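Side-chain contacts in MHC class I antigen (Anolis carolinensis, PDB 7CPO), which probably presents bound peptides to T cells as the heavy chain of a reptilian MHC class I complex with beta2-microglobulin: residues Phe35-Ala40 / Leu46-Trp51; Ser41-Leu46 / Tyr69-Glu74; Ser53-Asn58 / Leu174-Glu179. One frame throughout, in Å; residues are numbered along the deposited sequence.

Interaction 1: residues Phe35-Ala40 / Leu46-Trp51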
loop_
_atom_site.group_PDB
_atom_site.type_symbol
_atom_site.label_atom_id
_atom_site.label_comp_id
_atom_site.label_asym_id
_atom_site.label_seq_id
_atom_site.Cartn_x
_atom_site.Cartn_y
_atom_site.Cartn_z
ATOM N N PHE A 35 -5.232 3.075 -9.826
ATOM C CA PHE A 35 -6.032 3.348 -11.009
ATOM C C PHE A 35 -5.662 2.505 -12.221
ATOM O O PHE A 35 -6.511 2.335 -13.105
ATOM C CB PHE A 35 -5.979 4.846 -11.380
ATOM C CG PHE A 35 -4.660 5.315 -11.992
ATOM C CD1 PHE A 35 -4.543 5.513 -13.369
ATOM C CD2 PHE A 35 -3.574 5.628 -11.188
ATOM C CE1 PHE A 35 -3.355 5.968 -13.932
ATOM C CE2 PHE A 35 -2.395 6.077 -11.737
ATOM C CZ PHE A 35 -2.281 6.240 -13.116
ATOM N N VAL A 36 -4.454 1.937 -12.276
ATOM C CA VAL A 36 -4.063 1.049 -13.362
ATOM C C VAL A 36 -3.232 -0.068 -12.764
ATOM O O VAL A 36 -2.624 0.084 -11.704
ATOM C CB VAL A 36 -3.253 1.766 -14.478
ATOM C CG1 VAL A 36 -4.167 2.673 -15.322
ATOM C CG2 VAL A 36 -2.080 2.558 -13.861
ATOM N N SER A 37 -3.215 -1.210 -13.441
ATOM C CA SER A 37 -2.211 -2.190 -13.076
ATOM C C SER A 37 -1.877 -3.003 -14.308
ATOM O O SER A 37 -2.665 -3.096 -15.250
ATOM C CB SER A 37 -2.643 -3.090 -11.904
ATOM O OG SER A 37 -3.262 -4.269 -12.337
ATOM N N TYR A 38 -0.677 -3.525 -14.331
ATOM C CA TYR A 38 -0.269 -4.389 -15.416
ATOM C C TYR A 38 -0.331 -5.789 -14.847
ATOM O O TYR A 38 0.493 -6.189 -14.025
ATOM C CB TYR A 38 1.110 -4.055 -15.945
ATOM C CG TYR A 38 1.616 -5.087 -16.920
ATOM C CD1 TYR A 38 1.274 -5.028 -18.259
ATOM C CD2 TYR A 38 2.432 -6.123 -16.496
ATOM C CE1 TYR A 38 1.741 -5.968 -19.152
ATOM C CE2 TYR A 38 2.902 -7.064 -17.377
ATOM C CZ TYR A 38 2.554 -6.989 -18.705
ATOM O OH TYR A 38 3.036 -7.938 -19.578
ATOM N N ASN A 39 -1.335 -6.516 -15.272
ATOM C CA ASN A 39 -1.580 -7.849 -14.765
ATOM C C ASN A 39 -0.610 -8.744 -15.551
ATOM O O ASN A 39 -0.728 -8.906 -16.772
ATOM C CB ASN A 39 -3.097 -8.077 -14.874
ATOM C CG ASN A 39 -3.561 -9.511 -14.758
ATOM O OD1 ASN A 39 -2.789 -10.427 -14.886
ATOM N ND2 ASN A 39 -4.873 -9.695 -14.717
ATOM N N ALA A 40 0.463 -9.185 -14.873
ATOM C CA ALA A 40 1.504 -9.963 -15.542
ATOM C C ALA A 40 0.920 -11.236 -16.115
ATOM O O ALA A 40 1.448 -11.815 -17.074
ATOM C CB ALA A 40 2.610 -10.323 -14.565
ATOM N N LEU A 46 -4.124 -2.452 -17.475
ATOM C CA LEU A 46 -5.578 -2.440 -17.383
ATOM C C LEU A 46 -6.103 -1.312 -16.496
ATOM O O LEU A 46 -5.439 -0.889 -15.546
ATOM C CB LEU A 46 -6.109 -3.774 -16.841
ATOM C CG LEU A 46 -5.917 -4.974 -17.758
ATOM C CD1 LEU A 46 -6.490 -6.233 -17.126
ATOM C CD2 LEU A 46 -6.547 -4.681 -19.113
ATOM N N PRO A 47 -7.302 -0.810 -16.785
ATOM C CA PRO A 47 -7.919 0.168 -15.894
ATOM C C PRO A 47 -8.434 -0.509 -14.637
ATOM O O PRO A 47 -8.935 -1.635 -14.678
ATOM C CB PRO A 47 -9.075 0.734 -16.727
ATOM C CG PRO A 47 -9.395 -0.332 -17.677
ATOM C CD PRO A 47 -8.074 -0.990 -18.024
ATOM N N LYS A 48 -8.314 0.194 -13.519
ATOM C CA LYS A 48 -8.771 -0.307 -12.234
ATOM C C LYS A 48 -9.880 0.534 -11.632
ATOM O O LYS A 48 -10.367 0.197 -10.551
ATOM C CB LYS A 48 -7.595 -0.370 -11.246
ATOM C CG LYS A 48 -6.506 -1.334 -11.683
ATOM C CD LYS A 48 -7.016 -2.782 -11.704
ATOM C CE LYS A 48 -7.097 -3.350 -10.283
ATOM N NZ LYS A 48 -7.635 -4.731 -10.292
ATOM N N VAL A 49 -10.256 1.635 -12.280
ATOM C CA VAL A 49 -11.299 2.540 -11.798
ATOM C C VAL A 49 -12.027 3.102 -13.016
ATOM O O VAL A 49 -11.484 3.122 -14.116
ATOM C CB VAL A 49 -10.724 3.693 -10.934
ATOM C CG1 VAL A 49 -10.052 3.155 -9.696
ATOM C CG2 VAL A 49 -9.748 4.564 -11.728
ATOM N N PRO A 50 -13.267 3.556 -12.829
ATOM C CA PRO A 50 -14.044 3.970 -14.012
ATOM C C PRO A 50 -13.512 5.228 -14.679
ATOM O O PRO A 50 -13.678 5.401 -15.891
ATOM C CB PRO A 50 -15.456 4.195 -13.440
ATOM C CG PRO A 50 -15.492 3.416 -12.186
ATOM C CD PRO A 50 -14.103 3.515 -11.619
ATOM N N TRP A 51 -12.880 6.115 -13.936
ATOM C CA TRP A 51 -12.625 7.437 -14.480
ATOM C C TRP A 51 -11.435 7.474 -15.430
ATOM O O TRP A 51 -11.341 8.407 -16.237
ATOM C CB TRP A 51 -12.444 8.449 -13.339
ATOM C CG TRP A 51 -11.404 8.132 -12.266
ATOM C CD1 TRP A 51 -11.649 7.709 -10.981
ATOM C CD2 TRP A 51 -9.971 8.286 -12.364
ATOM N NE1 TRP A 51 -10.462 7.583 -10.282
ATOM C CE2 TRP A 51 -9.421 7.926 -11.107
ATOM C CE3 TRP A 51 -9.100 8.674 -13.395
ATOM C CZ2 TRP A 51 -8.036 7.936 -10.858
ATOM C CZ3 TRP A 51 -7.715 8.694 -13.140
ATOM C CH2 TRP A 51 -7.207 8.332 -11.880
#
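Phe35 meets Trp51 where a beta hairpin at the edge of the groove floor runs out into the following loop. The closest atoms are Phe35 CB and Trp51 CH2, 3.7 Å apart; the rings themselves lie at 19° but are slid so far past each other, with centroids of the Phe35 ring and the Trp51 six-membered ring 5.7 Å apart, that they scarcely overlap. Val49 fills the corner beside them. Its CG2 touches Phe35 CB at 3.8 Å and also lies over the rim of one face of the indole, while Val36 CG2 lies over the rim of a Phe35 face.

Polar bonds draw the two chains together behind this apolar cluster. Ser37 and Leu46 form an antiparallel hydrogen-bonded pair: Leu46 N donates to Ser37 O at 2.7 Å, and Ser37 N returns a bond to Leu46 O at 3.1 Å. Val36 and Pro47 make the neighbouring non-hydrogen-bonded pair. Beyond it Lys48 N reaches Phe35 O at 2.8 Å, coming from above the carbonyl plane, 49° out of it, as the backbone leaves strand geometry. With Lys48 CG anti to the carbonyl carbon (chi1 -63°), CG comes to 3.7 Å from Ser37 N, and bends at chi2 and chi3 shape the chain beyond.

Second-shell residues complete the surroundings: Trp51 NE1 is bonded to Gln33 OE1, and the ring of Tyr173 meets that of Phe35. Asp53 of beta2-microglobulin is hydrogen-bonded to Ser37 OG and forms a long, weak ion pair with Lys48. Backbone bonds thus set the register and carry on into the loop at Lys48, where carbon contacts take over, and the polar ends of Ser37 and Lys48 serve an acidic partner on the light chain.

Interaction 2: residues Ser41-Leu46 / Tyr69-Glu74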
loop_
_atom_site.group_PDB
_atom_site.type_symbol
_atom_site.label_atom_id
_atom_site.label_comp_id
_atom_site.label_asym_id
_atom_site.label_seq_id
_atom_site.Cartn_x
_atom_site.Cartn_y
_atom_site.Cartn_z
ATOM N N SER A 41 -0.180 -11.694 -15.542
ATOM C CA SER A 41 -1.010 -12.601 -16.300
ATOM C C SER A 41 -1.474 -11.889 -17.560
ATOM O O SER A 41 -1.021 -12.250 -18.640
ATOM C CB SER A 41 -2.162 -13.164 -15.445
ATOM O OG SER A 41 -3.052 -13.881 -16.287
ATOM N N THR A 42 -2.227 -10.766 -17.452
ATOM C CA THR A 42 -2.911 -10.264 -18.683
ATOM C C THR A 42 -1.968 -9.895 -19.797
ATOM O O THR A 42 -2.389 -9.874 -20.960
ATOM C CB THR A 42 -3.774 -9.012 -18.577
ATOM O OG1 THR A 42 -3.142 -8.096 -17.647
ATOM C CG2 THR A 42 -5.158 -9.403 -18.228
ATOM N N ARG A 43 -0.744 -9.485 -19.470
ATOM C CA ARG A 43 0.133 -8.808 -20.436
ATOM C C ARG A 43 -0.509 -7.539 -20.981
ATOM O O ARG A 43 -0.094 -7.040 -22.014
ATOM C CB ARG A 43 0.498 -9.733 -21.608
ATOM C CG ARG A 43 1.556 -10.798 -21.337
ATOM C CD ARG A 43 1.035 -12.149 -21.864
ATOM N NE ARG A 43 2.058 -13.197 -21.937
ATOM C CZ ARG A 43 2.499 -13.764 -23.064
ATOM N NH1 ARG A 43 1.989 -13.431 -24.254
ATOM N NH2 ARG A 43 3.433 -14.705 -22.997
ATOM N N ARG A 44 -1.534 -7.050 -20.271
ATOM C CA ARG A 44 -2.260 -5.828 -20.594
ATOM C C ARG A 44 -2.146 -4.893 -19.411
ATOM O O ARG A 44 -2.288 -5.330 -18.274
ATOM C CB ARG A 44 -3.709 -6.108 -20.933
ATOM C CG ARG A 44 -3.903 -7.120 -22.036
ATOM C CD ARG A 44 -3.511 -6.545 -23.378
ATOM N NE ARG A 44 -4.188 -5.273 -23.621
ATOM C CZ ARG A 44 -3.904 -4.450 -24.629
ATOM N NH1 ARG A 44 -2.956 -4.761 -25.517
ATOM N NH2 ARG A 44 -4.564 -3.305 -24.739
ATOM N N TYR A 45 -1.818 -3.638 -19.680
ATOM C CA TYR A 45 -2.020 -2.572 -18.716
ATOM C C TYR A 45 -3.522 -2.281 -18.649
ATOM O O TYR A 45 -4.137 -1.946 -19.667
ATOM C CB TYR A 45 -1.185 -1.389 -19.185
ATOM C CG TYR A 45 -1.157 -0.084 -18.429
ATOM C CD1 TYR A 45 -0.177 0.172 -17.458
ATOM C CD2 TYR A 45 -2.018 0.959 -18.781
ATOM C CE1 TYR A 45 -0.098 1.433 -16.810
ATOM C CE2 TYR A 45 -1.945 2.225 -18.149
ATOM C CZ TYR A 45 -0.984 2.459 -17.173
ATOM O OH TYR A 45 -0.943 3.724 -16.569
ATOM N N LEU A 46 -4.124 -2.452 -17.475
ATOM C CA LEU A 46 -5.578 -2.440 -17.383
ATOM C C LEU A 46 -6.103 -1.312 -16.496
ATOM O O LEU A 46 -5.439 -0.889 -15.546
ATOM C CB LEU A 46 -6.109 -3.774 -16.841
ATOM C CG LEU A 46 -5.917 -4.974 -17.758
ATOM C CD1 LEU A 46 -6.490 -6.233 -17.126
ATOM C CD2 LEU A 46 -6.547 -4.681 -19.113
ATOM N N TYR A 69 5.023 -0.570 -23.342
ATOM C CA TYR A 69 6.068 -0.130 -22.420
ATOM C C TYR A 69 6.171 -1.051 -21.212
ATOM O O TYR A 69 7.276 -1.432 -20.803
ATOM C CB TYR A 69 5.792 1.299 -21.945
ATOM C CG TYR A 69 6.020 2.397 -22.962
ATOM C CD1 TYR A 69 6.679 2.147 -24.153
ATOM C CD2 TYR A 69 5.576 3.699 -22.713
ATOM C CE1 TYR A 69 6.891 3.169 -25.083
ATOM C CE2 TYR A 69 5.787 4.718 -23.621
ATOM C CZ TYR A 69 6.448 4.445 -24.809
ATOM O OH TYR A 69 6.646 5.445 -25.728
ATOM N N ALA A 70 5.025 -1.377 -20.591
ATOM C CA ALA A 70 5.054 -2.227 -19.400
ATOM C C ALA A 70 5.638 -3.599 -19.730
ATOM O O ALA A 70 6.467 -4.133 -18.977
ATOM C CB ALA A 70 3.647 -2.354 -18.796
ATOM N N GLN A 71 5.231 -4.166 -20.871
ATOM C CA GLN A 71 5.851 -5.386 -21.375
ATOM C C GLN A 71 7.350 -5.210 -21.538
ATOM O O GLN A 71 8.131 -6.083 -21.140
ATOM C CB GLN A 71 5.225 -5.771 -22.706
ATOM C CG GLN A 71 3.883 -6.402 -22.557
ATOM C CD GLN A 71 3.275 -6.798 -23.880
ATOM O OE1 GLN A 71 2.212 -7.403 -23.910
ATOM N NE2 GLN A 71 3.951 -6.475 -24.980
ATOM N N GLY A 72 7.772 -4.097 -22.146
ATOM C CA GLY A 72 9.198 -3.827 -22.256
ATOM C C GLY A 72 9.887 -3.824 -20.904
ATOM O O GLY A 72 10.965 -4.401 -20.740
ATOM N N HIS A 73 9.263 -3.193 -19.907
ATOM C CA HIS A 73 9.867 -3.139 -18.577
ATOM C C HIS A 73 9.979 -4.532 -17.960
ATOM O O HIS A 73 10.992 -4.857 -17.329
ATOM C CB HIS A 73 9.052 -2.219 -17.664
ATOM C CG HIS A 73 8.942 -0.813 -18.159
ATOM N ND1 HIS A 73 7.952 0.046 -17.732
ATOM C CD2 HIS A 73 9.701 -0.110 -19.032
ATOM C CE1 HIS A 73 8.102 1.216 -18.327
ATOM N NE2 HIS A 73 9.156 1.148 -19.121
ATOM N N GLU A 74 8.945 -5.367 -18.129
ATOM C CA GLU A 74 9.002 -6.739 -17.632
ATOM C C GLU A 74 10.197 -7.494 -18.210
ATOM O O GLU A 74 10.958 -8.130 -17.470
ATOM C CB GLU A 74 7.693 -7.471 -17.945
ATOM C CG GLU A 74 7.617 -8.859 -17.298
ATOM C CD GLU A 74 6.373 -9.640 -17.677
ATOM O OE1 GLU A 74 5.559 -9.139 -18.487
ATOM O OE2 GLU A 74 6.212 -10.769 -17.170
#
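Arg43 and Gln71 touch where the hairpin 33-47 runs beside helix 62-87, the helix that forms one wall of the peptide groove in the MHC class I fold. They meet at the surface, their CA atoms 6.7 Å apart. Gln71 CG stands anti to its own carbonyl carbon (chi1 -77°), and from there the chain runs extended across to the turn. Its end comes up to the carbonyl of Arg43, with Gln71 CD 3.9 Å from Arg43 O. The positive phi of Arg43, 58°, marks the tight bend leading into strand 44-47.

Arg43 behaves differently. The root of its side chain stays beside the glutamine, but the guanidinium leads away from the helix, and Arg43 NE remains 6.4 Å from Glu74 OE1. Any attraction between these opposite charges would be long-range. Glu74 finds a nearer partner in Tyr38, whose hydroxyl is probably hydrogen-bonded to its OE1; the same phenol packs against Arg43 and Gln71 and lies beneath the contact. The firmer link between hairpin and helix comes from neighbouring residues, Tyr45 N bonding to Thr67 OG1 and Arg44 forming a salt bridge with Glu64.

Tyr45 points its CB toward the helix, and its ring goes down to the groove, where the hydroxyl bonds with those of Tyr9 and Tyr62 and the ring packs on an apolar side chain of the bound peptide. His73 likewise belongs to the groove: ND1 is bonded to Tyr26 OH and NE2 to the peptide backbone. Gln71 and His73, two positions apart, therefore serve different faces of one helix. Tyr69 O, which accepts the hydrogen bond from His73 N at 2.8 Å, lies 3.2 Å above the centre of the His73 ring.

Interaction 3: residues Ser53-Asn58 / Leu174-Glu179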
loop_
_atom_site.group_PDB
_atom_site.type_symbol
_atom_site.label_atom_id
_atom_site.label_comp_id
_atom_site.label_asym_id
_atom_site.label_seq_id
_atom_site.Cartn_x
_atom_site.Cartn_y
_atom_site.Cartn_z
ATOM N N SER A 53 -10.910 5.790 -18.035
ATOM C CA SER A 53 -11.266 5.672 -19.448
ATOM C C SER A 53 -11.471 7.033 -20.105
ATOM O O SER A 53 -11.456 7.128 -21.337
ATOM C CB SER A 53 -12.515 4.812 -19.641
ATOM O OG SER A 53 -13.654 5.419 -19.060
ATOM N N LYS A 54 -11.628 8.096 -19.322
ATOM C CA LYS A 54 -11.717 9.420 -19.919
ATOM C C LYS A 54 -10.458 9.788 -20.707
ATOM O O LYS A 54 -10.497 10.712 -21.534
ATOM C CB LYS A 54 -11.972 10.459 -18.834
ATOM C CG LYS A 54 -13.294 10.322 -18.105
ATOM C CD LYS A 54 -13.407 11.474 -17.099
ATOM C CE LYS A 54 -14.634 11.332 -16.239
ATOM N NZ LYS A 54 -14.648 12.317 -15.139
ATOM N N VAL A 55 -9.342 9.090 -20.484
ATOM C CA VAL A 55 -8.129 9.357 -21.250
ATOM C C VAL A 55 -8.276 8.988 -22.721
ATOM O O VAL A 55 -7.422 9.346 -23.529
ATOM C CB VAL A 55 -6.936 8.605 -20.620
ATOM C CG1 VAL A 55 -6.947 7.147 -21.031
ATOM C CG2 VAL A 55 -5.647 9.251 -21.004
ATOM N N GLU A 56 -9.359 8.305 -23.094
ATOM C CA GLU A 56 -9.423 7.693 -24.417
ATOM C C GLU A 56 -9.872 8.666 -25.498
ATOM O O GLU A 56 -9.494 8.493 -26.667
ATOM C CB GLU A 56 -10.349 6.479 -24.385
ATOM C CG GLU A 56 -9.739 5.287 -23.677
ATOM C CD GLU A 56 -10.775 4.303 -23.177
ATOM O OE1 GLU A 56 -11.909 4.290 -23.725
ATOM O OE2 GLU A 56 -10.449 3.546 -22.231
ATOM N N LYS A 57 -10.661 9.686 -25.138
ATOM C CA LYS A 57 -11.102 10.653 -26.135
ATOM C C LYS A 57 -9.907 11.278 -26.859
ATOM O O LYS A 57 -9.822 11.232 -28.092
ATOM C CB LYS A 57 -11.966 11.723 -25.479
ATOM C CG LYS A 57 -12.686 12.620 -26.474
ATOM C CD LYS A 57 -13.120 13.939 -25.848
ATOM C CE LYS A 57 -11.950 14.584 -25.091
ATOM N NZ LYS A 57 -11.656 15.988 -25.510
ATOM N N ASN A 58 -8.949 11.825 -26.107
ATOM C CA ASN A 58 -7.777 12.458 -26.708
ATOM C C ASN A 58 -6.659 11.477 -27.025
ATOM O O ASN A 58 -5.916 11.694 -27.985
ATOM C CB ASN A 58 -7.219 13.542 -25.786
ATOM C CG ASN A 58 -8.008 14.831 -25.855
ATOM O OD1 ASN A 58 -9.118 14.873 -26.402
ATOM N ND2 ASN A 58 -7.449 15.894 -25.276
ATOM N N LEU A 174 -6.196 13.941 -11.893
ATOM C CA LEU A 174 -6.921 14.542 -10.781
ATOM C C LEU A 174 -8.250 15.109 -11.239
ATOM O O LEU A 174 -9.259 14.978 -10.543
ATOM C CB LEU A 174 -6.078 15.635 -10.131
ATOM C CG LEU A 174 -5.000 15.152 -9.163
ATOM C CD1 LEU A 174 -4.051 16.289 -8.883
ATOM C CD2 LEU A 174 -5.649 14.650 -7.875
ATOM N N ASN A 175 -8.277 15.735 -12.415
ATOM C CA ASN A 175 -9.538 16.227 -12.944
ATOM C C ASN A 175 -10.451 15.072 -13.339
ATOM O O ASN A 175 -11.638 15.071 -13.005
ATOM C CB ASN A 175 -9.295 17.140 -14.142
ATOM C CG ASN A 175 -10.594 17.502 -14.847
ATOM O OD1 ASN A 175 -11.440 18.171 -14.270
ATOM N ND2 ASN A 175 -10.763 17.044 -16.078
ATOM N N TYR A 176 -9.902 14.079 -14.051
ATOM C CA TYR A 176 -10.667 12.902 -14.447
ATOM C C TYR A 176 -11.376 12.287 -13.253
ATOM O O TYR A 176 -12.581 12.013 -13.307
ATOM C CB TYR A 176 -9.753 11.858 -15.080
ATOM C CG TYR A 176 -9.277 12.190 -16.454
ATOM C CD1 TYR A 176 -9.846 13.227 -17.182
ATOM C CD2 TYR A 176 -8.236 11.464 -17.035
ATOM C CE1 TYR A 176 -9.403 13.516 -18.465
ATOM C CE2 TYR A 176 -7.785 11.750 -18.302
ATOM C CZ TYR A 176 -8.362 12.777 -19.010
ATOM O OH TYR A 176 -7.892 13.052 -20.274
ATOM N N GLY A 177 -10.639 12.068 -12.161
ATOM C CA GLY A 177 -11.163 11.306 -11.038
ATOM C C GLY A 177 -11.489 12.094 -9.788
ATOM O O GLY A 177 -11.562 11.517 -8.707
ATOM N N LYS A 178 -11.696 13.406 -9.920
ATOM C CA LYS A 178 -11.878 14.268 -8.748
ATOM C C LYS A 178 -13.046 13.818 -7.867
ATOM O O LYS A 178 -12.980 13.929 -6.636
ATOM C CB LYS A 178 -12.094 15.714 -9.200
ATOM C CG LYS A 178 -13.294 15.916 -10.156
ATOM C CD LYS A 178 -13.253 17.310 -10.757
ATOM C CE LYS A 178 -14.278 17.491 -11.865
ATOM N NZ LYS A 178 -15.686 17.552 -11.393
ATOM N N GLU A 179 -14.130 13.327 -8.475
ATOM C CA GLU A 179 -15.321 12.967 -7.708
ATOM C C GLU A 179 -15.022 11.888 -6.681
ATOM O O GLU A 179 -15.593 11.899 -5.586
ATOM C CB GLU A 179 -16.453 12.515 -8.636
ATOM C CG GLU A 179 -16.600 13.352 -9.918
ATOM C CD GLU A 179 -15.511 13.096 -11.031
ATOM O OE1 GLU A 179 -14.821 12.029 -11.062
ATOM O OE2 GLU A 179 -15.352 14.002 -11.888
HETATM O O HOH W 1 -9.103 12.572 -23.391
#
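Lys54 runs over Tyr176, each chain pointing back toward the other's backbone. This is the close-packed part of the contact. Lys54 CB sits over the middle of one ring face, 3.9 Å from the Tyr176 centroid and only 12° off the ring normal, a CH-pi contact. Toward the CE2 corner Val55 comes in with backbone and side chain together, its N obliquely and its CB 4.0 Å from Tyr176 CE2. With every torsion beyond CG near 180°, Lys54 stretches back along the tyrosine to its backbone, where NZ donates to Tyr176 O at 2.8 Å, in the carbonyl plane and on a lone pair. That oxygen belongs to the last residue of helix 152-176, so the ammonium meets a carbonyl at the negative end of the helix dipole, an attraction that charge would probably strengthen.

Farther out the hold becomes looser. Glu179, from the short helix that follows Gly177, reaches toward the ammonium, but the salt bridge between Lys54 NZ and Glu179 OE2 is long at 3.7 Å. The same carboxylate oxygen pairs with Lys178 NZ at 3.6 Å, so one acid is shared between two exposed lysines. The phenol end is also lightly tied: a water that donates to Lys54 O at 3.0 Å and accepts from Asn58 N has no more than a weak link, at 3.4 Å, with Tyr176 OH.

Behind the contact Tyr176 also touches Trp51, and Glu56 bonds to Trp63 of helix 62-87. Through Lys54 and Val55 on Tyr176 the loop before one wall helix is joined to the end of the other, consistent with the closed end of the groove, near the peptide N-terminus, that distinguishes class I molecules.

All three contacts lie in the alpha1-alpha2 platform and trace one edge of it, from hairpin to helix end. Interactions 1 and 2 are centred 11 Å apart, share Leu46 and strand 44-47, and alternate along the chain; Tyr38 of the first reaches Glu74 of the second. Interaction 3, centred 13 Å from interaction 1, follows it in sequence and touches it where Trp51 packs on Tyr176 and Gly177. Interactions 2 and 3 are 21 Å apart between centres and do not meet. Interaction 2 places the hairpin beside helix 62-87, and interaction 3 joins the loop before that helix to the end of helix 152-176, on one side of the peptide-binding platform.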